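PDB 1Y8C: S-adenosylmethionine-dependent methyltransferase from Clostridium acetobutylicum, which probably transfers methyl groups from S-adenosylmethionine to an acceptor substrate, as enzymes of its methyltransferase family generally do. Local coordinates for residues A[152-156]-A[168-172]; A[132-137]-A[241-245]; A[59-65]-A[98-104]; A[176-182]-A[195-201]. All coordinates share one frame; numbering follows the deposited sequence.

Contact 1 of 4, residues A[152-156]-A[168-172]; sequences LGNND and WENQF
N154 turns its side chain across that of F172 at about a right angle, and its OD1 accepts the backbone N-H of F172 in a short, nearly straight bond (N to OD1 2.7 Å, 166° at the hydrogen). The N-H arrives from above the carbonyl plane of the amide, 49° out of it. Q171 runs alongside N154, both pointing the same way. An asparagine suits this place because its short amide can serve as a stand-in for a backbone acceptor. Segment 152-156 takes the chain from helix 145-152 into strand 157-161, the neighbour of strand 164-173 in the four-stranded antiparallel sheet. G153 leaves the helix with positive phi, which a residue without a side chain adopts easily, and its O sits 3.2 Å from N170 CB. On the buried side L152 meets W168 crosswise, with CD2 3.5 Å from CZ2 of the indole; W168 has CG anti to its backbone N (chi1 173°), and the ring system swings toward the leucine while also touching M179 and I181. Backbone CA-H groups complete the approach: N154 CA lies 3.1 Å from N170 O, and D156 CA 3.2 Å from W168 O. Further out, D156 CB rests against E169 CG at 3.7 Å.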
# COMPACT_ATOMS: atom_id res chain seq x y z
N LEU A 152 -11.98 3.00 -13.54
CA LEU A 152 -10.78 3.41 -14.26
C LEU A 152 -10.91 3.01 -15.73
O LEU A 152 -10.91 3.87 -16.61
CB LEU A 152 -9.52 2.76 -13.68
CG LEU A 152 -8.92 3.34 -12.40
CD1 LEU A 152 -7.58 2.68 -12.17
CD2 LEU A 152 -8.74 4.84 -12.52
N GLY A 153 -11.03 1.71 -15.98
CA GLY A 153 -11.16 1.22 -17.33
C GLY A 153 -10.22 1.86 -18.34
O GLY A 153 -9.00 1.82 -18.15
N ASN A 154 -10.79 2.45 -19.39
CA ASN A 154 -10.04 3.12 -20.45
C ASN A 154 -10.44 4.60 -20.55
O ASN A 154 -10.86 5.06 -21.61
CB ASN A 154 -10.32 2.44 -21.81
CG ASN A 154 -10.00 0.96 -21.81
OD1 ASN A 154 -8.84 0.55 -21.92
ND2 ASN A 154 -11.04 0.14 -21.68
N ASN A 155 -10.33 5.33 -19.45
CA ASN A 155 -10.69 6.75 -19.42
C ASN A 155 -9.47 7.68 -19.33
O ASN A 155 -8.77 7.69 -18.31
CB ASN A 155 -11.61 7.05 -18.22
CG ASN A 155 -12.97 6.37 -18.33
OD1 ASN A 155 -13.69 6.55 -19.31
ND2 ASN A 155 -13.33 5.60 -17.30
N ASP A 156 -9.21 8.44 -20.38
CA ASP A 156 -8.10 9.39 -20.36
C ASP A 156 -8.62 10.67 -19.68
O ASP A 156 -9.78 11.05 -19.88
CB ASP A 156 -7.60 9.64 -21.79
CG ASP A 156 -8.63 10.37 -22.67
OD1 ASP A 156 -9.84 10.01 -22.62
OD2 ASP A 156 -8.20 11.28 -23.42
N TRP A 168 -3.59 11.78 -17.62
CA TRP A 168 -3.63 10.38 -17.19
C TRP A 168 -4.42 9.51 -18.17
O TRP A 168 -5.60 9.74 -18.38
CB TRP A 168 -4.24 10.36 -15.77
CG TRP A 168 -4.52 9.01 -15.18
CD1 TRP A 168 -4.25 7.79 -15.74
CD2 TRP A 168 -5.16 8.74 -13.93
NE1 TRP A 168 -4.68 6.78 -14.92
CE2 TRP A 168 -5.23 7.33 -13.80
CE3 TRP A 168 -5.66 9.54 -12.90
CZ2 TRP A 168 -5.82 6.71 -12.67
CZ3 TRP A 168 -6.24 8.92 -11.78
CH2 TRP A 168 -6.31 7.52 -11.68
N GLU A 169 -3.76 8.53 -18.77
CA GLU A 169 -4.44 7.65 -19.71
C GLU A 169 -4.53 6.22 -19.14
O GLU A 169 -3.52 5.65 -18.71
CB GLU A 169 -3.70 7.61 -21.05
CG GLU A 169 -4.63 7.50 -22.25
CD GLU A 169 -4.02 6.75 -23.42
OE1 GLU A 169 -2.90 7.10 -23.85
OE2 GLU A 169 -4.66 5.80 -23.92
N ASN A 170 -5.73 5.66 -19.13
CA ASN A 170 -5.94 4.32 -18.61
C ASN A 170 -6.22 3.34 -19.73
O ASN A 170 -6.99 3.62 -20.64
CB ASN A 170 -7.12 4.31 -17.63
CG ASN A 170 -6.71 4.73 -16.22
OD1 ASN A 170 -7.42 5.49 -15.56
ND2 ASN A 170 -5.58 4.22 -15.75
N GLN A 171 -5.59 2.18 -19.64
CA GLN A 171 -5.79 1.14 -20.63
C GLN A 171 -6.14 -0.12 -19.85
O GLN A 171 -5.32 -0.63 -19.09
CB GLN A 171 -4.51 0.96 -21.46
CG GLN A 171 -4.25 -0.44 -21.99
CD GLN A 171 -5.35 -0.97 -22.89
OE1 GLN A 171 -5.41 -2.16 -23.18
NE2 GLN A 171 -6.23 -0.07 -23.34
N PHE A 172 -7.37 -0.61 -20.01
CA PHE A 172 -7.78 -1.82 -19.32
C PHE A 172 -7.93 -2.95 -20.31
O PHE A 172 -8.56 -2.80 -21.35
CB PHE A 172 -9.11 -1.63 -18.59
CG PHE A 172 -9.55 -2.85 -17.82
CD1 PHE A 172 -8.76 -3.36 -16.79
CD2 PHE A 172 -10.75 -3.49 -18.11
CE1 PHE A 172 -9.14 -4.49 -16.07
CE2 PHE A 172 -11.15 -4.62 -17.40
CZ PHE A 172 -10.35 -5.12 -16.37

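Contact 2 of 4, residues A[132-137]-A[241-245]; sequences LKEGGV and LVKLG
This is a largely apolar contact between the ends of two antiparallel neighbours in the central mixed sheet: strand 136-143, together with the turn that leads into it, and the C-terminal strand 237-244. L132 and L244 slide past each other in opposite directions, and CD1 of L244 lies 3.6 Å from L132 CB and equally close to its CD1. The other branch of L244, CD2, rests 3.5 Å from L132 O. L217 of strand 217-224 touches both leucines, so bulky aliphatic residues fit well here. Deeper in the sheet, V137 and L241 meet through methyls, CG1 to CD2 at 3.4 Å. V137 CG1 lies anti to the backbone N (chi1 178°), and it is this branch that reaches the leucine. Between the two apolar pairs the chain reverses in a type II turn from K133 to G136, closed by G136 N to K133 O at 2.8 Å. G135 takes the positive-phi position, where a side chain would press on the preceding carbonyl. K243 brings its CB 3.3 Å from G136 O, while its bent chain carries NZ back toward G135 O. No hydrogen bond links the two segments; V137 CA instead approaches V242 O at 3.5 Å. Methyl packing and weak CA-H...O contacts thus join these strand ends, while V137 hydrogen-bonds through its backbone to D103 and I105, and L241 to L220 and D221.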
# COMPACT_ATOMS: atom_id res chain seq x y z
N LEU A 132 5.15 -13.46 10.31
CA LEU A 132 4.16 -13.09 11.33
C LEU A 132 4.32 -13.84 12.64
O LEU A 132 4.45 -15.07 12.65
CB LEU A 132 2.75 -13.36 10.80
CG LEU A 132 2.06 -12.28 9.99
CD1 LEU A 132 0.71 -12.81 9.54
CD2 LEU A 132 1.91 -11.01 10.83
N LYS A 133 4.31 -13.12 13.75
CA LYS A 133 4.42 -13.80 15.03
C LYS A 133 3.11 -14.52 15.21
O LYS A 133 2.11 -14.16 14.59
CB LYS A 133 4.61 -12.81 16.18
CG LYS A 133 5.97 -12.17 16.20
CD LYS A 133 6.05 -11.05 17.20
CE LYS A 133 7.48 -10.55 17.31
NZ LYS A 133 7.62 -9.55 18.39
N GLU A 134 3.11 -15.56 16.03
CA GLU A 134 1.89 -16.29 16.29
C GLU A 134 1.04 -15.25 17.02
O GLU A 134 1.51 -14.60 17.96
CB GLU A 134 2.16 -17.47 17.21
CG GLU A 134 1.03 -18.46 17.28
CD GLU A 134 0.94 -19.33 16.04
OE1 GLU A 134 1.96 -19.94 15.66
OE2 GLU A 134 -0.16 -19.41 15.45
N GLY A 135 -0.19 -15.07 16.56
CA GLY A 135 -1.06 -14.09 17.17
C GLY A 135 -0.88 -12.72 16.56
O GLY A 135 -1.50 -11.75 16.99
N GLY A 136 -0.03 -12.63 15.54
CA GLY A 136 0.19 -11.34 14.89
C GLY A 136 -0.86 -11.04 13.83
O GLY A 136 -1.57 -11.94 13.37
N VAL A 137 -0.95 -9.77 13.43
CA VAL A 137 -1.94 -9.36 12.43
C VAL A 137 -1.30 -8.79 11.17
O VAL A 137 -0.26 -8.14 11.23
CB VAL A 137 -2.90 -8.30 13.03
CG1 VAL A 137 -3.90 -7.84 11.98
CG2 VAL A 137 -3.65 -8.89 14.21
N LEU A 241 -7.89 -7.85 6.79
CA LEU A 241 -7.24 -8.01 8.08
C LEU A 241 -7.12 -9.51 8.31
O LEU A 241 -8.12 -10.20 8.49
CB LEU A 241 -8.08 -7.38 9.16
CG LEU A 241 -7.20 -6.80 10.26
CD1 LEU A 241 -7.66 -5.38 10.56
CD2 LEU A 241 -7.24 -7.69 11.50
N VAL A 242 -5.89 -10.03 8.29
CA VAL A 242 -5.67 -11.45 8.47
C VAL A 242 -4.63 -11.79 9.53
O VAL A 242 -3.92 -10.91 10.04
CB VAL A 242 -5.24 -12.10 7.13
CG1 VAL A 242 -6.08 -11.53 5.99
CG2 VAL A 242 -3.76 -11.86 6.88
N LYS A 243 -4.56 -13.08 9.86
CA LYS A 243 -3.61 -13.59 10.85
C LYS A 243 -3.20 -15.02 10.48
O LYS A 243 -3.77 -15.62 9.58
CB LYS A 243 -4.21 -13.59 12.26
CG LYS A 243 -5.44 -14.46 12.42
CD LYS A 243 -5.62 -14.92 13.86
CE LYS A 243 -5.65 -13.76 14.86
NZ LYS A 243 -4.30 -13.36 15.39
N LEU A 244 -2.21 -15.54 11.20
CA LEU A 244 -1.72 -16.89 10.95
C LEU A 244 -2.77 -17.91 11.29
O LEU A 244 -3.23 -17.96 12.43
CB LEU A 244 -0.49 -17.16 11.80
CG LEU A 244 0.80 -17.42 11.04
CD1 LEU A 244 1.02 -16.37 9.98
CD2 LEU A 244 1.92 -17.43 12.04
N GLY A 245 -3.13 -18.73 10.31
CA GLY A 245 -4.14 -19.75 10.54
C GLY A 245 -3.58 -21.15 10.64
O GLY A 245 -3.55 -21.75 11.71

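Contact 3 of 4, residues A[59-65]-A[98-104]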
# COMPACT_ATOMS: atom_id res chain seq x y z
N PHE A 59 5.37 1.41 18.15
CA PHE A 59 6.08 0.16 18.40
C PHE A 59 7.50 0.34 18.92
O PHE A 59 8.02 1.46 18.97
CB PHE A 59 6.13 -0.68 17.13
CG PHE A 59 4.81 -1.21 16.70
CD1 PHE A 59 3.87 -0.38 16.09
CD2 PHE A 59 4.48 -2.55 16.93
CE1 PHE A 59 2.63 -0.87 15.72
CE2 PHE A 59 3.24 -3.05 16.56
CZ PHE A 59 2.31 -2.21 15.95
N LYS A 60 8.13 -0.76 19.32
CA LYS A 60 9.50 -0.70 19.81
C LYS A 60 10.48 -0.81 18.65
O LYS A 60 11.43 -0.04 18.56
CB LYS A 60 9.79 -1.83 20.80
CG LYS A 60 8.88 -1.86 22.02
CD LYS A 60 9.60 -2.53 23.20
CE LYS A 60 10.17 -3.91 22.83
NZ LYS A 60 11.16 -4.45 23.83
N ASN A 61 10.24 -1.78 17.78
CA ASN A 61 11.11 -1.99 16.62
C ASN A 61 10.31 -1.96 15.33
O ASN A 61 9.27 -2.61 15.20
CB ASN A 61 11.84 -3.34 16.73
CG ASN A 61 12.42 -3.58 18.12
OD1 ASN A 61 11.97 -4.46 18.85
ND2 ASN A 61 13.42 -2.78 18.49
N THR A 62 10.82 -1.21 14.36
CA THR A 62 10.15 -1.08 13.08
C THR A 62 11.06 -1.37 11.89
O THR A 62 12.24 -1.03 11.88
CB THR A 62 9.57 0.34 12.89
OG1 THR A 62 8.69 0.65 13.97
CG2 THR A 62 8.81 0.45 11.59
N TRP A 63 10.48 -2.02 10.88
CA TRP A 63 11.18 -2.33 9.65
C TRP A 63 10.33 -1.81 8.50
O TRP A 63 9.12 -2.03 8.46
CB TRP A 63 11.37 -3.83 9.50
CG TRP A 63 12.48 -4.36 10.30
CD1 TRP A 63 12.49 -4.55 11.65
CD2 TRP A 63 13.74 -4.79 9.82
NE1 TRP A 63 13.70 -5.09 12.04
CE2 TRP A 63 14.48 -5.25 10.93
CE3 TRP A 63 14.33 -4.85 8.54
CZ2 TRP A 63 15.79 -5.75 10.82
CZ3 TRP A 63 15.62 -5.35 8.43
CH2 TRP A 63 16.33 -5.79 9.55
N ALA A 64 10.98 -1.12 7.57
CA ALA A 64 10.32 -0.55 6.41
C ALA A 64 11.01 -1.09 5.16
O ALA A 64 12.22 -0.96 5.01
CB ALA A 64 10.43 0.96 6.46
N VAL A 65 10.23 -1.69 4.27
CA VAL A 65 10.76 -2.27 3.05
C VAL A 65 10.08 -1.70 1.82
O VAL A 65 8.87 -1.51 1.80
CB VAL A 65 10.57 -3.78 3.05
CG1 VAL A 65 11.20 -4.38 1.82
CG2 VAL A 65 11.17 -4.38 4.31
N ILE A 98 13.76 -11.11 5.30
CA ILE A 98 14.17 -10.43 6.53
C ILE A 98 14.06 -11.42 7.69
O ILE A 98 12.99 -11.94 7.98
CB ILE A 98 13.29 -9.19 6.77
CG1 ILE A 98 13.62 -8.14 5.72
CG2 ILE A 98 13.53 -8.62 8.17
CD1 ILE A 98 12.94 -6.82 5.92
N ASN A 99 15.19 -11.70 8.33
CA ASN A 99 15.19 -12.65 9.44
C ASN A 99 14.57 -12.00 10.67
O ASN A 99 15.27 -11.62 11.60
CB ASN A 99 16.62 -13.09 9.74
CG ASN A 99 17.39 -13.48 8.48
OD1 ASN A 99 16.89 -14.22 7.63
ND2 ASN A 99 18.62 -12.98 8.37
N ARG A 100 13.25 -11.90 10.66
CA ARG A 100 12.55 -11.26 11.77
C ARG A 100 11.05 -11.55 11.72
O ARG A 100 10.47 -11.72 10.65
CB ARG A 100 12.83 -9.76 11.69
CG ARG A 100 12.28 -8.91 12.83
CD ARG A 100 12.91 -9.28 14.15
NE ARG A 100 12.80 -8.19 15.11
CZ ARG A 100 13.15 -8.29 16.39
NH1 ARG A 100 13.63 -9.44 16.85
NH2 ARG A 100 13.04 -7.23 17.20
N LYS A 101 10.42 -11.61 12.90
CA LYS A 101 8.98 -11.86 12.98
C LYS A 101 8.32 -10.61 13.53
O LYS A 101 8.94 -9.86 14.28
CB LYS A 101 8.67 -13.02 13.92
CG LYS A 101 9.20 -14.37 13.51
CD LYS A 101 8.36 -14.98 12.41
CE LYS A 101 8.63 -16.49 12.30
NZ LYS A 101 8.04 -17.28 13.43
N PHE A 102 7.06 -10.39 13.17
CA PHE A 102 6.38 -9.21 13.63
C PHE A 102 4.99 -9.42 14.20
O PHE A 102 4.36 -10.47 14.02
CB PHE A 102 6.29 -8.20 12.50
CG PHE A 102 7.61 -7.90 11.84
CD1 PHE A 102 8.10 -8.73 10.84
CD2 PHE A 102 8.35 -6.79 12.23
CE1 PHE A 102 9.32 -8.44 10.22
CE2 PHE A 102 9.56 -6.49 11.62
CZ PHE A 102 10.05 -7.32 10.61
N ASP A 103 4.52 -8.38 14.88
CA ASP A 103 3.20 -8.39 15.50
C ASP A 103 2.21 -7.80 14.52
O ASP A 103 1.07 -8.25 14.43
CB ASP A 103 3.23 -7.53 16.77
CG ASP A 103 4.13 -8.11 17.83
OD1 ASP A 103 3.79 -9.19 18.34
OD2 ASP A 103 5.19 -7.50 18.13
N LEU A 104 2.67 -6.80 13.79
CA LEU A 104 1.86 -6.13 12.80
C LEU A 104 2.61 -5.95 11.49
O LEU A 104 3.74 -5.46 11.47
CB LEU A 104 1.42 -4.76 13.31
CG LEU A 104 0.82 -3.84 12.23
CD1 LEU A 104 -0.43 -4.50 11.70
CD2 LEU A 104 0.50 -2.45 12.79
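W63 meets F102 and I98 on one and the same face of its indole. Starting at the backbone, W63 CB already lies 3.9 Å from F102 CE2. CG follows at 3.8 Å from F102 CZ, and CD1 makes the close approach, 3.5 Å to CE2. The phenylalanine thus turns its edge toward the five-membered ring in an offset edge-to-face pair, the planes 76° apart. NE1 passes the aliphatic part of R100 near its CG, so a long side chain serves well here: its methylenes lie by the indole while NH2 goes on to a salt bridge with D40. At the far side of the ring system CE3 lies 3.6 Å from I98 CD1. The other branch of I98 covers the six-membered ring in a CH-pi contact, with CG2 4.0 Å from the centroid and 15° off the normal. With CG1 anti to its carbonyl carbon and CG2 anti to its backbone N (chi1 -69°), I98 can use both branches, and its CD1 also meets V65 CG2 tip to tip at 3.4 Å. At the opposite end of the segments, F59 CZ lies 3.6 Å from L104 CD2. The backbones stay well apart, and long or bulky side chains bridge the distance over strand 40-44, whose L42 touches both W63 and F102. Strand 61-65 and the run into strand 104-107 lie on either side of strand 40-44, the order found in the Rossmann-like fold of class I methyltransferases.

Contact 4 of 4, residues A[176-182]-A[195-201]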
# COMPACT_ATOMS: atom_id res chain seq x y z
N LEU A 176 -6.10 -6.53 -16.48
CA LEU A 176 -4.92 -5.74 -16.17
C LEU A 176 -5.14 -4.30 -16.60
O LEU A 176 -5.56 -4.04 -17.72
CB LEU A 176 -3.69 -6.30 -16.90
CG LEU A 176 -2.34 -5.67 -16.54
CD1 LEU A 176 -2.05 -5.92 -15.06
CD2 LEU A 176 -1.23 -6.27 -17.39
N VAL A 177 -4.85 -3.37 -15.70
CA VAL A 177 -5.00 -1.96 -15.98
C VAL A 177 -3.64 -1.32 -16.14
O VAL A 177 -2.79 -1.45 -15.27
CB VAL A 177 -5.72 -1.22 -14.85
CG1 VAL A 177 -5.79 0.27 -15.14
CG2 VAL A 177 -7.11 -1.78 -14.67
N SER A 178 -3.42 -0.64 -17.26
CA SER A 178 -2.14 0.02 -17.46
C SER A 178 -2.38 1.52 -17.38
O SER A 178 -3.19 2.08 -18.12
CB SER A 178 -1.58 -0.37 -18.82
OG SER A 178 -1.70 -1.77 -18.99
N MSE A 179 -1.67 2.17 -16.47
CA MSE A 179 -1.82 3.59 -16.27
C MSE A 179 -0.59 4.35 -16.73
O MSE A 179 0.53 4.04 -16.33
CB MSE A 179 -2.05 3.88 -14.79
CG MSE A 179 -3.09 2.99 -14.13
SE MSE A 179 -3.21 3.32 -12.22
CE MSE A 179 -2.50 1.65 -11.54
N TYR A 180 -0.80 5.34 -17.57
CA TYR A 180 0.30 6.15 -18.05
C TYR A 180 0.00 7.57 -17.60
O TYR A 180 -1.03 8.14 -17.96
CB TYR A 180 0.38 6.06 -19.58
CG TYR A 180 0.44 4.64 -20.10
CD1 TYR A 180 -0.68 3.81 -20.05
CD2 TYR A 180 1.62 4.12 -20.65
CE1 TYR A 180 -0.64 2.51 -20.54
CE2 TYR A 180 1.67 2.82 -21.14
CZ TYR A 180 0.54 2.02 -21.08
OH TYR A 180 0.56 0.73 -21.60
N ILE A 181 0.89 8.14 -16.81
CA ILE A 181 0.64 9.49 -16.32
C ILE A 181 1.82 10.42 -16.41
O ILE A 181 2.89 10.14 -15.87
CB ILE A 181 0.20 9.48 -14.84
CG1 ILE A 181 -0.90 8.44 -14.61
CG2 ILE A 181 -0.28 10.85 -14.47
CD1 ILE A 181 -1.38 8.39 -13.16
N SER A 182 1.61 11.55 -17.07
CA SER A 182 2.62 12.57 -17.23
C SER A 182 2.26 13.76 -16.33
O SER A 182 1.20 14.38 -16.50
CB SER A 182 2.69 13.05 -18.68
OG SER A 182 3.14 12.01 -19.54
N ASP A 195 7.05 11.32 -15.53
CA ASP A 195 6.28 10.30 -16.24
C ASP A 195 6.15 9.04 -15.40
O ASP A 195 7.14 8.36 -15.16
CB ASP A 195 6.96 9.94 -17.56
CG ASP A 195 7.03 11.12 -18.51
OD1 ASP A 195 6.01 11.82 -18.66
OD2 ASP A 195 8.11 11.33 -19.12
N GLU A 196 4.94 8.72 -14.96
CA GLU A 196 4.71 7.51 -14.16
C GLU A 196 3.91 6.50 -14.96
O GLU A 196 2.89 6.84 -15.56
CB GLU A 196 3.95 7.83 -12.87
CG GLU A 196 4.68 8.77 -11.90
CD GLU A 196 5.78 8.09 -11.10
OE1 GLU A 196 5.46 7.19 -10.29
OE2 GLU A 196 6.96 8.46 -11.27
N GLU A 197 4.37 5.26 -14.96
CA GLU A 197 3.68 4.19 -15.67
C GLU A 197 3.60 2.97 -14.77
O GLU A 197 4.60 2.31 -14.50
CB GLU A 197 4.44 3.87 -16.96
CG GLU A 197 3.86 2.70 -17.73
CD GLU A 197 4.47 2.54 -19.11
OE1 GLU A 197 4.26 1.47 -19.73
OE2 GLU A 197 5.16 3.48 -19.59
N HIS A 198 2.40 2.67 -14.30
CA HIS A 198 2.21 1.53 -13.42
C HIS A 198 1.20 0.55 -14.01
O HIS A 198 0.39 0.91 -14.86
CB HIS A 198 1.75 2.01 -12.04
CG HIS A 198 2.65 3.03 -11.41
ND1 HIS A 198 2.17 4.16 -10.78
CD2 HIS A 198 4.00 3.09 -11.33
CE1 HIS A 198 3.19 4.87 -10.34
NE2 HIS A 198 4.31 4.25 -10.66
N GLU A 199 1.25 -0.69 -13.53
CA GLU A 199 0.36 -1.73 -13.99
C GLU A 199 -0.21 -2.43 -12.77
O GLU A 199 0.54 -2.87 -11.90
CB GLU A 199 1.15 -2.70 -14.83
CG GLU A 199 0.37 -3.50 -15.84
CD GLU A 199 1.29 -4.05 -16.92
OE1 GLU A 199 2.24 -4.79 -16.57
OE2 GLU A 199 1.07 -3.73 -18.11
N GLU A 200 -1.54 -2.50 -12.68
CA GLU A 200 -2.21 -3.15 -11.55
C GLU A 200 -3.18 -4.23 -12.05
O GLU A 200 -3.85 -4.05 -13.06
CB GLU A 200 -2.97 -2.12 -10.69
CG GLU A 200 -2.10 -1.37 -9.66
CD GLU A 200 -2.91 -0.51 -8.66
OE1 GLU A 200 -4.06 -0.89 -8.32
OE2 GLU A 200 -2.37 0.52 -8.19
N ARG A 201 -3.24 -5.36 -11.35
CA ARG A 201 -4.15 -6.41 -11.77
C ARG A 201 -5.43 -6.30 -10.97
O ARG A 201 -5.42 -5.99 -9.78
CB ARG A 201 -3.57 -7.81 -11.56
CG ARG A 201 -4.17 -8.79 -12.55
CD ARG A 201 -4.51 -10.14 -11.96
NE ARG A 201 -3.47 -11.13 -12.22
CZ ARG A 201 -3.70 -12.43 -12.40
NH1 ARG A 201 -4.95 -12.89 -12.36
NH2 ARG A 201 -2.70 -13.27 -12.61
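M179, a selenomethionine in this crystal, has CG anti to its carbonyl carbon (chi1 -47°), and a bend at chi3 (-112°) then turns CE over the E200 side chain, 3.6 Å from its CG. The two segments are the arms of a beta hairpin, strands 176-186 and 191-201 of the antiparallel sheet. Three hydrogen-bonded pairs, V177 with E200, M179 with H198 and I181 with E196, each contribute two backbone bonds; V177 N to E200 O, at 2.9 Å, is almost straight. Between them lie the non-hydrogen-bonded pairs, whose CA-H groups point at carbonyls of the partner strand, E197 CA to M179 O at 3.2 Å. V177, M179 and I181 share a face packed by helices, V177 touching L148 and I181 touching I14, so apolar residues belong there. On the same face the polar ends of E200 and H198 are held from outside the hairpin, by N143 and Y10 respectively. The other face is more polar. There E197 stretches out beside Y180, both pointing the same way, with OE1 3.2 Å from CE2 of the ring. L176 crosses E199 at about a right angle, using its methyl CD2 at 3.4 Å from the carboxylate carbon CD, while S178 OG gives E199 OE2 only a weak bond. Short polar residues close the row: S182 OG donates to D195 OD1 at 3.0 Å, reaching the oxygen on its anti side, 28° out of the carboxylate plane, and R193 NE forms a salt bridge to the same oxygen.

The four contacts form two groups on opposite sides of the chain's centre. Contacts 2 and 3, with centres about 13 Å apart, belong to the mixed Rossmann-like sheet and touch through backbone pairs such as K133 with F102 and V137 with D103. Contacts 1 and 4, about 9 Å apart between centres, share the antiparallel sheet, in which strands 164-173 and 176-186 are neighbours. Contact 3 closes first along the chain; contact 2 then opens, and contacts 1 and 4 form in turn before strand 237-244 returns to complete it. The small sheet is thus an insertion in the large one, its contact centres about 30 to 37 Å from the others, added to the core expected to bind the cofactor in this family.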